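Beta-N-acetylhexosaminidase (Arthrobacter aurescens, PDB 3RCN) probably hydrolyses terminal non-reducing N-acetyl-D-hexosamine residues from N-acetyl-beta-D-hexosaminides, as a glycosyl hydrolase family 20 enzyme. Local coordinates at residues W15-L26 / G124-K135; L49-L57 / R115-W125. All blocks are in the same frame, centred on the assembly; numbering follows the deposited sequence.

Contact 1: residues W15-L26 / G124-K135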
loop_
_atom_site.group_PDB
_atom_site.type_symbol
_atom_site.label_atom_id
_atom_site.label_comp_id
_atom_site.label_asym_id
_atom_site.label_seq_id
_atom_site.Cartn_x
_atom_site.Cartn_y
_atom_site.Cartn_z
ATOM N N TRP A 15 17.886 -22.867 13.072
ATOM C CA TRP A 15 19.143 -23.544 13.363
ATOM C C TRP A 15 18.986 -25.043 13.618
ATOM O O TRP A 15 19.771 -25.835 13.097
ATOM C CB TRP A 15 19.917 -22.830 14.468
ATOM C CG TRP A 15 20.685 -21.662 13.929
ATOM C CD1 TRP A 15 20.169 -20.563 13.298
ATOM C CD2 TRP A 15 22.105 -21.477 13.956
ATOM N NE1 TRP A 15 21.183 -19.706 12.939
ATOM C CE2 TRP A 15 22.378 -20.242 13.333
ATOM C CE3 TRP A 15 23.170 -22.233 14.451
ATOM C CZ2 TRP A 15 23.670 -19.749 13.189
ATOM C CZ3 TRP A 15 24.458 -21.739 14.311
ATOM C CH2 TRP A 15 24.696 -20.510 13.684
ATOM N N SER A 16 17.981 -25.436 14.397
ATOM C CA SER A 16 17.636 -26.860 14.526
ATOM C C SER A 16 16.133 -27.127 14.392
ATOM O O SER A 16 15.303 -26.382 14.912
ATOM C CB SER A 16 18.175 -27.455 15.832
ATOM O OG SER A 16 17.448 -26.986 16.952
ATOM N N PHE A 17 15.790 -28.196 13.681
ATOM C CA PHE A 17 14.389 -28.531 13.419
ATOM C C PHE A 17 14.143 -30.036 13.499
ATOM O O PHE A 17 14.879 -30.819 12.905
ATOM C CB PHE A 17 13.987 -28.006 12.039
ATOM C CG PHE A 17 12.595 -28.394 11.612
ATOM C CD1 PHE A 17 12.366 -29.584 10.927
ATOM C CD2 PHE A 17 11.515 -27.561 11.867
ATOM C CE1 PHE A 17 11.074 -29.945 10.512
ATOM C CE2 PHE A 17 10.227 -27.920 11.465
ATOM C CZ PHE A 17 10.010 -29.116 10.786
ATOM N N SER A 18 13.107 -30.432 14.232
ATOM C CA SER A 18 12.671 -31.830 14.273
ATOM C C SER A 18 11.152 -31.952 14.194
ATOM O O SER A 18 10.426 -31.269 14.915
ATOM C CB SER A 18 13.160 -32.516 15.547
ATOM O OG SER A 18 12.447 -33.727 15.768
ATOM N N ALA A 19 10.665 -32.831 13.329
ATOM C CA ALA A 19 9.225 -33.031 13.215
ATOM C C ALA A 19 8.750 -34.157 14.123
ATOM O O ALA A 19 9.380 -35.213 14.207
ATOM C CB ALA A 19 8.826 -33.304 11.771
ATOM N N GLY A 20 7.650 -33.916 14.825
ATOM C CA GLY A 20 6.997 -34.960 15.587
ATOM C C GLY A 20 5.973 -35.659 14.713
ATOM O O GLY A 20 6.063 -35.636 13.483
ATOM N N THR A 21 4.985 -36.275 15.341
ATOM C CA THR A 21 3.960 -36.967 14.582
ATOM C C THR A 21 2.633 -36.226 14.662
ATOM O O THR A 21 2.207 -35.811 15.738
ATOM C CB THR A 21 3.790 -38.416 15.068
ATOM O OG1 THR A 21 5.039 -39.105 14.947
ATOM C CG2 THR A 21 2.731 -39.143 14.245
ATOM N N GLY A 22 1.994 -36.049 13.512
ATOM C CA GLY A 22 0.664 -35.476 13.473
ATOM C C GLY A 22 0.571 -33.962 13.399
ATOM O O GLY A 22 1.535 -33.259 13.070
ATOM N N GLU A 23 -0.628 -33.476 13.718
ATOM C CA GLU A 23 -1.010 -32.076 13.600
ATOM C C GLU A 23 -1.847 -31.689 14.814
ATOM O O GLU A 23 -2.770 -32.413 15.193
ATOM C CB GLU A 23 -1.861 -31.875 12.341
ATOM C CG GLU A 23 -1.195 -32.278 11.028
ATOM C CD GLU A 23 -0.698 -31.078 10.220
ATOM O OE1 GLU A 23 -1.176 -29.948 10.460
ATOM O OE2 GLU A 23 0.174 -31.258 9.340
ATOM N N LEU A 24 -1.530 -30.556 15.430
ATOM C CA LEU A 24 -2.390 -29.999 16.466
ATOM C C LEU A 24 -3.366 -29.060 15.790
ATOM O O LEU A 24 -2.957 -28.204 15.002
ATOM C CB LEU A 24 -1.580 -29.231 17.504
ATOM C CG LEU A 24 -2.420 -28.435 18.500
ATOM C CD1 LEU A 24 -3.053 -29.357 19.514
ATOM C CD2 LEU A 24 -1.554 -27.417 19.201
ATOM N N GLU A 25 -4.653 -29.231 16.080
ATOM C CA GLU A 25 -5.689 -28.417 15.457
ATOM C C GLU A 25 -6.054 -27.235 16.337
ATOM O O GLU A 25 -6.315 -27.391 17.533
ATOM C CB GLU A 25 -6.946 -29.243 15.183
ATOM C CG GLU A 25 -7.104 -29.687 13.738
ATOM C CD GLU A 25 -6.977 -31.190 13.585
ATOM O OE1 GLU A 25 -6.009 -31.646 12.936
ATOM O OE2 GLU A 25 -7.847 -31.916 14.118
ATOM N N LEU A 26 -6.080 -26.054 15.728
ATOM C CA LEU A 26 -6.477 -24.840 16.420
ATOM C C LEU A 26 -7.858 -24.430 15.962
ATOM O O LEU A 26 -8.091 -24.237 14.777
ATOM C CB LEU A 26 -5.511 -23.705 16.109
ATOM C CG LEU A 26 -4.018 -23.955 16.271
ATOM C CD1 LEU A 26 -3.290 -22.713 15.827
ATOM C CD2 LEU A 26 -3.666 -24.312 17.701
ATOM N N GLY A 124 -10.991 -25.396 11.117
ATOM C CA GLY A 124 -9.791 -25.623 11.886
ATOM C C GLY A 124 -8.583 -25.335 11.025
ATOM O O GLY A 124 -8.633 -25.395 9.791
ATOM N N TRP A 125 -7.486 -24.999 11.688
ATOM C CA TRP A 125 -6.210 -24.904 11.020
ATOM C C TRP A 125 -5.359 -25.906 11.732
ATOM O O TRP A 125 -5.647 -26.282 12.865
ATOM C CB TRP A 125 -5.590 -23.528 11.172
ATOM C CG TRP A 125 -6.338 -22.415 10.541
ATOM C CD1 TRP A 125 -7.677 -22.205 10.578
ATOM C CD2 TRP A 125 -5.781 -21.342 9.772
ATOM N NE1 TRP A 125 -7.999 -21.061 9.880
ATOM C CE2 TRP A 125 -6.850 -20.517 9.372
ATOM C CE3 TRP A 125 -4.484 -21.001 9.384
ATOM C CZ2 TRP A 125 -6.661 -19.367 8.602
ATOM C CZ3 TRP A 125 -4.300 -19.860 8.621
ATOM C CH2 TRP A 125 -5.380 -19.057 8.242
ATOM N N SER A 126 -4.305 -26.351 11.079
ATOM C CA SER A 126 -3.432 -27.294 11.730
ATOM C C SER A 126 -1.975 -26.870 11.711
ATOM O O SER A 126 -1.456 -26.417 10.691
ATOM C CB SER A 126 -3.612 -28.666 11.108
ATOM O OG SER A 126 -4.899 -29.144 11.419
ATOM N N VAL A 127 -1.330 -27.013 12.863
ATOM C CA VAL A 127 0.109 -26.853 12.972
ATOM C C VAL A 127 0.755 -28.222 13.126
ATOM O O VAL A 127 0.461 -28.943 14.074
ATOM C CB VAL A 127 0.488 -26.010 14.198
ATOM C CG1 VAL A 127 0.778 -24.582 13.792
ATOM C CG2 VAL A 127 -0.620 -26.068 15.238
ATOM N N PRO A 128 1.632 -28.594 12.185
ATOM C CA PRO A 128 2.357 -29.858 12.339
ATOM C C PRO A 128 3.118 -29.864 13.663
ATOM O O PRO A 128 3.570 -28.809 14.089
ATOM C CB PRO A 128 3.331 -29.853 11.154
ATOM C CG PRO A 128 3.352 -28.440 10.655
ATOM C CD PRO A 128 2.012 -27.877 10.958
ATOM N N ARG A 129 3.240 -31.015 14.314
ATOM C CA ARG A 129 3.935 -31.045 15.591
ATOM C C ARG A 129 5.436 -31.065 15.352
ATOM O O ARG A 129 5.956 -31.971 14.706
ATOM C CB ARG A 129 3.483 -32.233 16.443
ATOM C CG ARG A 129 2.068 -32.076 16.986
ATOM C CD ARG A 129 1.768 -33.070 18.096
ATOM N NE ARG A 129 0.399 -32.933 18.589
ATOM C CZ ARG A 129 -0.669 -33.448 17.976
ATOM N NH1 ARG A 129 -0.524 -34.123 16.840
ATOM N NH2 ARG A 129 -1.886 -33.285 18.489
ATOM N N VAL A 130 6.117 -30.044 15.864
ATOM C CA VAL A 130 7.557 -29.896 15.672
ATOM C C VAL A 130 8.237 -29.315 16.902
ATOM O O VAL A 130 7.593 -28.742 17.787
ATOM C CB VAL A 130 7.893 -28.951 14.500
ATOM C CG1 VAL A 130 7.291 -29.450 13.216
ATOM C CG2 VAL A 130 7.414 -27.542 14.802
ATOM N N SER A 131 9.553 -29.466 16.943
ATOM C CA SER A 131 10.380 -28.765 17.910
ATOM C C SER A 131 11.381 -27.946 17.117
ATOM O O SER A 131 12.098 -28.488 16.270
ATOM C CB SER A 131 11.119 -29.759 18.804
ATOM O OG SER A 131 10.288 -30.857 19.138
ATOM N N VAL A 132 11.422 -26.643 17.377
ATOM C CA VAL A 132 12.383 -25.764 16.719
ATOM C C VAL A 132 13.217 -24.984 17.729
ATOM O O VAL A 132 12.696 -24.478 18.718
ATOM C CB VAL A 132 11.687 -24.755 15.792
ATOM C CG1 VAL A 132 12.724 -23.962 14.994
ATOM C CG2 VAL A 132 10.718 -25.456 14.875
ATOM N N GLU A 133 14.513 -24.888 17.469
ATOM C CA GLU A 133 15.393 -24.030 18.259
ATOM C C GLU A 133 16.154 -23.098 17.331
ATOM O O GLU A 133 16.795 -23.547 16.377
ATOM C CB GLU A 133 16.354 -24.861 19.107
ATOM C CG GLU A 133 15.688 -25.517 20.304
ATOM C CD GLU A 133 16.585 -26.514 21.009
ATOM O OE1 GLU A 133 17.823 -26.409 20.860
ATOM O OE2 GLU A 133 16.046 -27.406 21.706
ATOM N N ASP A 134 16.083 -21.798 17.615
ATOM C CA ASP A 134 16.500 -20.803 16.642
ATOM C C ASP A 134 17.146 -19.558 17.252
ATOM O O ASP A 134 16.707 -19.066 18.293
ATOM C CB ASP A 134 15.282 -20.385 15.818
ATOM C CG ASP A 134 15.632 -20.076 14.381
ATOM O OD1 ASP A 134 16.834 -20.096 14.045
ATOM O OD2 ASP A 134 14.705 -19.812 13.591
ATOM N N LYS A 135 18.195 -19.064 16.594
ATOM C CA LYS A 135 18.824 -17.789 16.922
ATOM C C LYS A 135 19.370 -17.137 15.649
ATOM O O LYS A 135 19.561 -17.816 14.644
ATOM C CB LYS A 135 19.931 -17.971 17.970
ATOM C CG LYS A 135 21.313 -18.278 17.402
ATOM C CD LYS A 135 21.449 -19.714 16.914
ATOM C CE LYS A 135 22.503 -20.463 17.721
ATOM N NZ LYS A 135 23.791 -19.694 17.821
#
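W125 pairs with L26 in an antiparallel hydrogen-bonded pair, L26 N lying 2.9 Å from W125 O. Next, S126 OG, anti to its carbonyl carbon (chi1 -67°), reaches across to E25, giving its proton to the anti lone pair of OE1 over 3.1 Å. V127 turns to the other face and rests CG2 on L24 CB at 4.0 Å, with L26 CG touching the same methyl. P128 sits opposite E23 in a non-hydrogen-bonded pair. At R129 the register shifts by two between A19 and E23, a beta bulge where the chain turns a corner at T21 and G22; R129 N donates to G22 O at 3.1 Å while R129 O takes G20 N. The arginine chain, extended from CG to NE, lays one face of its guanidinium over the backbone of E23 and L24, and NH1 reaches T21 O only weakly. V130 and V132 then pack against one ring, V130 CG1 reaching F17 CZ at 3.7 Å and V132 CG2 meeting CD2. Between them S131 pairs with S18 through two backbone bonds, as E133 does with S16. D134 OD1 receives W15 N at 3.1 Å from above the carboxylate plane (65° out of it) and also W483 NE1. Finally K135, bent along its whole chain, spreads over one face of the W15 indole, CD 3.6 Å from the five-membered ring centroid and NZ 4.2 Å from the six-membered one. Replacing W15 with an alanine is likely to leave the K135 ammonium without its aromatic partner and W483 O without the indole N-H. Backbone bonds and small apolar contacts thus carry the middle; at the end a cation-pi pair joins the strands, while the D134 carboxylate and W15 indole N-H connect them to W483 of the catalytic domain.

Contact 2: residues L49-L57 / R115-W125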
loop_
_atom_site.group_PDB
_atom_site.type_symbol
_atom_site.label_atom_id
_atom_site.label_comp_id
_atom_site.label_asym_id
_atom_site.label_seq_id
_atom_site.Cartn_x
_atom_site.Cartn_y
_atom_site.Cartn_z
ATOM N N LEU A 49 -2.831 -12.785 13.215
ATOM C CA LEU A 49 -3.499 -14.064 13.077
ATOM C C LEU A 49 -5.016 -13.916 13.201
ATOM O O LEU A 49 -5.768 -14.619 12.535
ATOM C CB LEU A 49 -2.962 -15.033 14.126
ATOM C CG LEU A 49 -3.354 -16.500 14.021
ATOM C CD1 LEU A 49 -2.865 -17.096 12.705
ATOM C CD2 LEU A 49 -2.773 -17.238 15.199
ATOM N N GLY A 50 -5.465 -13.004 14.057
ATOM C CA GLY A 50 -6.877 -12.691 14.148
ATOM C C GLY A 50 -7.415 -12.206 12.810
ATOM O O GLY A 50 -8.475 -12.636 12.354
ATOM N N GLY A 51 -6.674 -11.309 12.176
ATOM C CA GLY A 51 -7.034 -10.828 10.864
ATOM C C GLY A 51 -7.113 -11.965 9.861
ATOM O O GLY A 51 -8.016 -12.015 9.022
ATOM N N ALA A 52 -6.172 -12.896 9.932
ATOM C CA ALA A 52 -6.155 -13.952 8.927
ATOM C C ALA A 52 -7.198 -15.045 9.171
ATOM O O ALA A 52 -7.672 -15.648 8.222
ATOM C CB ALA A 52 -4.762 -14.546 8.779
ATOM N N THR A 53 -7.469 -15.357 10.437
ATOM C CA THR A 53 -8.466 -16.358 10.807
ATOM C C THR A 53 -9.885 -15.906 11.166
ATOM O O THR A 53 -10.784 -16.733 11.225
ATOM C CB THR A 53 -8.007 -17.142 12.039
ATOM O OG1 THR A 53 -8.058 -16.281 13.188
ATOM C CG2 THR A 53 -6.607 -17.700 11.838
ATOM N N GLY A 54 -10.106 -14.618 11.384
ATOM C CA GLY A 54 -11.357 -14.190 11.990
ATOM C C GLY A 54 -11.564 -14.646 13.441
ATOM O O GLY A 54 -12.650 -14.481 13.999
ATOM N N TRP A 55 -10.547 -15.218 14.080
ATOM C CA TRP A 55 -10.704 -15.624 15.485
ATOM C C TRP A 55 -10.569 -14.480 16.505
ATOM O O TRP A 55 -9.940 -13.457 16.228
ATOM C CB TRP A 55 -9.740 -16.741 15.843
ATOM C CG TRP A 55 -9.886 -17.952 15.019
ATOM C CD1 TRP A 55 -10.983 -18.336 14.315
ATOM C CD2 TRP A 55 -8.891 -18.952 14.795
ATOM N NE1 TRP A 55 -10.737 -19.524 13.671
ATOM C CE2 TRP A 55 -9.454 -19.922 13.949
ATOM C CE3 TRP A 55 -7.574 -19.125 15.232
ATOM C CZ2 TRP A 55 -8.751 -21.044 13.527
ATOM C CZ3 TRP A 55 -6.878 -20.239 14.812
ATOM C CH2 TRP A 55 -7.469 -21.185 13.969
ATOM N N ASP A 56 -11.163 -14.663 17.680
ATOM C CA ASP A 56 -11.009 -13.713 18.792
ATOM C C ASP A 56 -9.585 -13.652 19.368
ATOM O O ASP A 56 -9.064 -12.571 19.640
ATOM C CB ASP A 56 -11.989 -14.048 19.919
ATOM C CG ASP A 56 -13.342 -13.396 19.729
ATOM O OD1 ASP A 56 -14.082 -13.266 20.725
ATOM O OD2 ASP A 56 -13.668 -13.003 18.589
ATOM N N LEU A 57 -8.970 -14.814 19.571
ATOM C CA LEU A 57 -7.622 -14.897 20.140
ATOM C C LEU A 57 -7.495 -14.105 21.437
ATOM O O LEU A 57 -6.564 -13.331 21.617
ATOM C CB LEU A 57 -6.567 -14.465 19.120
ATOM C CG LEU A 57 -6.403 -15.497 18.003
ATOM C CD1 LEU A 57 -5.345 -15.100 16.976
ATOM C CD2 LEU A 57 -6.098 -16.864 18.625
ATOM N N ARG A 115 -2.415 -13.520 5.093
ATOM C CA ARG A 115 -3.418 -12.635 4.519
ATOM C C ARG A 115 -3.967 -11.682 5.582
ATOM O O ARG A 115 -3.884 -11.956 6.774
ATOM C CB ARG A 115 -4.549 -13.450 3.890
ATOM C CG ARG A 115 -4.083 -14.434 2.831
ATOM C CD ARG A 115 -3.927 -13.774 1.474
ATOM N NE ARG A 115 -3.452 -14.714 0.460
ATOM C CZ ARG A 115 -3.324 -14.417 -0.831
ATOM N NH1 ARG A 115 -3.649 -13.208 -1.270
ATOM N NH2 ARG A 115 -2.887 -15.333 -1.688
ATOM N N GLN A 116 -4.535 -10.567 5.145
ATOM C CA GLN A 116 -5.130 -9.596 6.060
ATOM C C GLN A 116 -6.616 -9.871 6.329
ATOM O O GLN A 116 -7.223 -9.216 7.164
ATOM C CB GLN A 116 -4.915 -8.164 5.543
ATOM C CG GLN A 116 -3.428 -7.767 5.371
ATOM C CD GLN A 116 -3.240 -6.346 4.825
ATOM O OE1 GLN A 116 -3.830 -5.381 5.329
ATOM N NE2 GLN A 116 -2.422 -6.217 3.781
ATOM N N ALA A 117 -7.199 -10.823 5.604
ATOM C CA ALA A 117 -8.567 -11.312 5.865
ATOM C C ALA A 117 -8.624 -12.803 5.539
ATOM O O ALA A 117 -7.823 -13.281 4.742
ATOM C CB ALA A 117 -9.588 -10.536 5.051
ATOM N N PRO A 118 -9.550 -13.556 6.160
ATOM C CA PRO A 118 -9.482 -15.009 5.914
ATOM C C PRO A 118 -9.800 -15.392 4.471
ATOM O O PRO A 118 -10.822 -14.973 3.940
ATOM C CB PRO A 118 -10.580 -15.576 6.827
ATOM C CG PRO A 118 -10.930 -14.466 7.784
ATOM C CD PRO A 118 -10.661 -13.186 7.053
ATOM N N VAL A 119 -8.922 -16.162 3.842
ATOM C CA VAL A 119 -9.200 -16.778 2.548
ATOM C C VAL A 119 -9.592 -18.256 2.629
ATOM O O VAL A 119 -9.716 -18.930 1.606
ATOM C CB VAL A 119 -8.085 -16.545 1.522
ATOM C CG1 VAL A 119 -7.809 -15.040 1.392
ATOM C CG2 VAL A 119 -6.845 -17.337 1.897
ATOM N N VAL A 120 -9.710 -18.780 3.842
ATOM C CA VAL A 120 -10.035 -20.192 3.995
ATOM C C VAL A 120 -11.236 -20.456 4.909
ATOM O O VAL A 120 -11.843 -19.532 5.447
ATOM C CB VAL A 120 -8.810 -21.000 4.471
ATOM C CG1 VAL A 120 -7.748 -21.028 3.379
ATOM C CG2 VAL A 120 -8.251 -20.418 5.764
ATOM N N ALA A 121 -11.562 -21.736 5.071
ATOM C CA ALA A 121 -12.744 -22.178 5.811
ATOM C C ALA A 121 -12.762 -21.725 7.272
ATOM O O ALA A 121 -13.804 -21.318 7.787
ATOM C CB ALA A 121 -12.875 -23.697 5.734
ATOM N N VAL A 122 -11.607 -21.798 7.928
ATOM C CA VAL A 122 -11.465 -21.433 9.334
ATOM C C VAL A 122 -12.235 -22.334 10.312
ATOM O O VAL A 122 -12.430 -21.983 11.481
ATOM C CB VAL A 122 -11.855 -19.934 9.513
ATOM C CG1 VAL A 122 -12.883 -19.710 10.649
ATOM C CG2 VAL A 122 -10.605 -19.084 9.697
ATOM N N GLU A 123 -12.564 -23.548 9.873
ATOM C CA GLU A 123 -13.197 -24.517 10.769
ATOM C C GLU A 123 -12.119 -25.029 11.708
ATOM O O GLU A 123 -12.287 -25.059 12.931
ATOM C CB GLU A 123 -13.831 -25.671 9.991
ATOM C CG GLU A 123 -14.944 -25.252 9.039
ATOM C CD GLU A 123 -16.031 -24.432 9.721
ATOM O OE1 GLU A 123 -16.244 -24.611 10.942
ATOM O OE2 GLU A 123 -16.668 -23.602 9.034
ATOM N N GLY A 124 -10.991 -25.396 11.117
ATOM C CA GLY A 124 -9.791 -25.623 11.886
ATOM C C GLY A 124 -8.583 -25.335 11.025
ATOM O O GLY A 124 -8.633 -25.395 9.791
ATOM N N TRP A 125 -7.486 -24.999 11.688
ATOM C CA TRP A 125 -6.210 -24.904 11.020
ATOM C C TRP A 125 -5.359 -25.906 11.732
ATOM O O TRP A 125 -5.647 -26.282 12.865
ATOM C CB TRP A 125 -5.590 -23.528 11.172
ATOM C CG TRP A 125 -6.338 -22.415 10.541
ATOM C CD1 TRP A 125 -7.677 -22.205 10.578
ATOM C CD2 TRP A 125 -5.781 -21.342 9.772
ATOM N NE1 TRP A 125 -7.999 -21.061 9.880
ATOM C CE2 TRP A 125 -6.850 -20.517 9.372
ATOM C CE3 TRP A 125 -4.484 -21.001 9.384
ATOM C CZ2 TRP A 125 -6.661 -19.367 8.602
ATOM C CZ3 TRP A 125 -4.300 -19.860 8.621
ATOM C CH2 TRP A 125 -5.380 -19.057 8.242
HETATM O O HOH W 1 -6.647 -16.361 5.707
#
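With chi1 at 70°, T53 splits its two branches: OG1 sits between the backbone N and the carbonyl carbon and turns back to the helix, while CG2 is directed over W125. W55, with CG anti to its carbonyl carbon (chi1 -59°), swings its indole toward the same tryptophan. CG2 of T53 lies over one face of the W125 six-membered ring, 3.9 Å from its centroid, a CH-pi contact. The W55 ring meets W125 edge-to-face, its six-membered ring aimed at the W125 five-membered ring with centroids 4.8 Å apart and planes at 69°. Since T53 CB also covers one face of W55, the threonine sits in the angle between the two indoles. OG1 donates to L49 O at 2.9 Å, back into the helix, and accepts W55 N at 2.8 Å, an ST turn past G54, whose positive phi ends the helix; together the two bonds fix the threonine's rotation. V122, poorly ordered, lies beside W55. Earlier in the loop, P118 packs its ring against the backbone of G51, A52 and G54, and A52 CB touches R115 O. P118 has no N-H to give A52 O and offers it a CA-H...O contact; a water donates to A52 O at 2.8 Å and accepts V119 N at 2.9 Å. R115 itself points to the second subunit, where its NH1 forms salt bridges with E228 and D225. No direct hydrogen bond joins 49-57 to 115-125, so aromatic and apolar contact, helped by one bridging water, holds the loop to the helix end, and the threonine hydroxyl spends its bonds within its own segment.

In the fold
From the N terminus, strand 16-26 comes first, the outermost strand on its side of the sheet. Strand 32-34, at the opposite edge, and helix 39-53 follow, then strands 67-71, 80-84 and 88-92 and helix 95-109, before the chain returns through the loop to strand 125-134. Contact 2 closes the inner loop, from 49-57 to 115-125; contact 1 closes the larger one around it, from 15-26 to 124-135. The two share G124 and W125, and L26 packs on W55 where they meet. Contact 2 fastens the loop to the end of helix 39-53, near the second subunit; contact 1 completes the sheet edge of the N-terminal domain, from which the chain runs on to barrel strand 140-146.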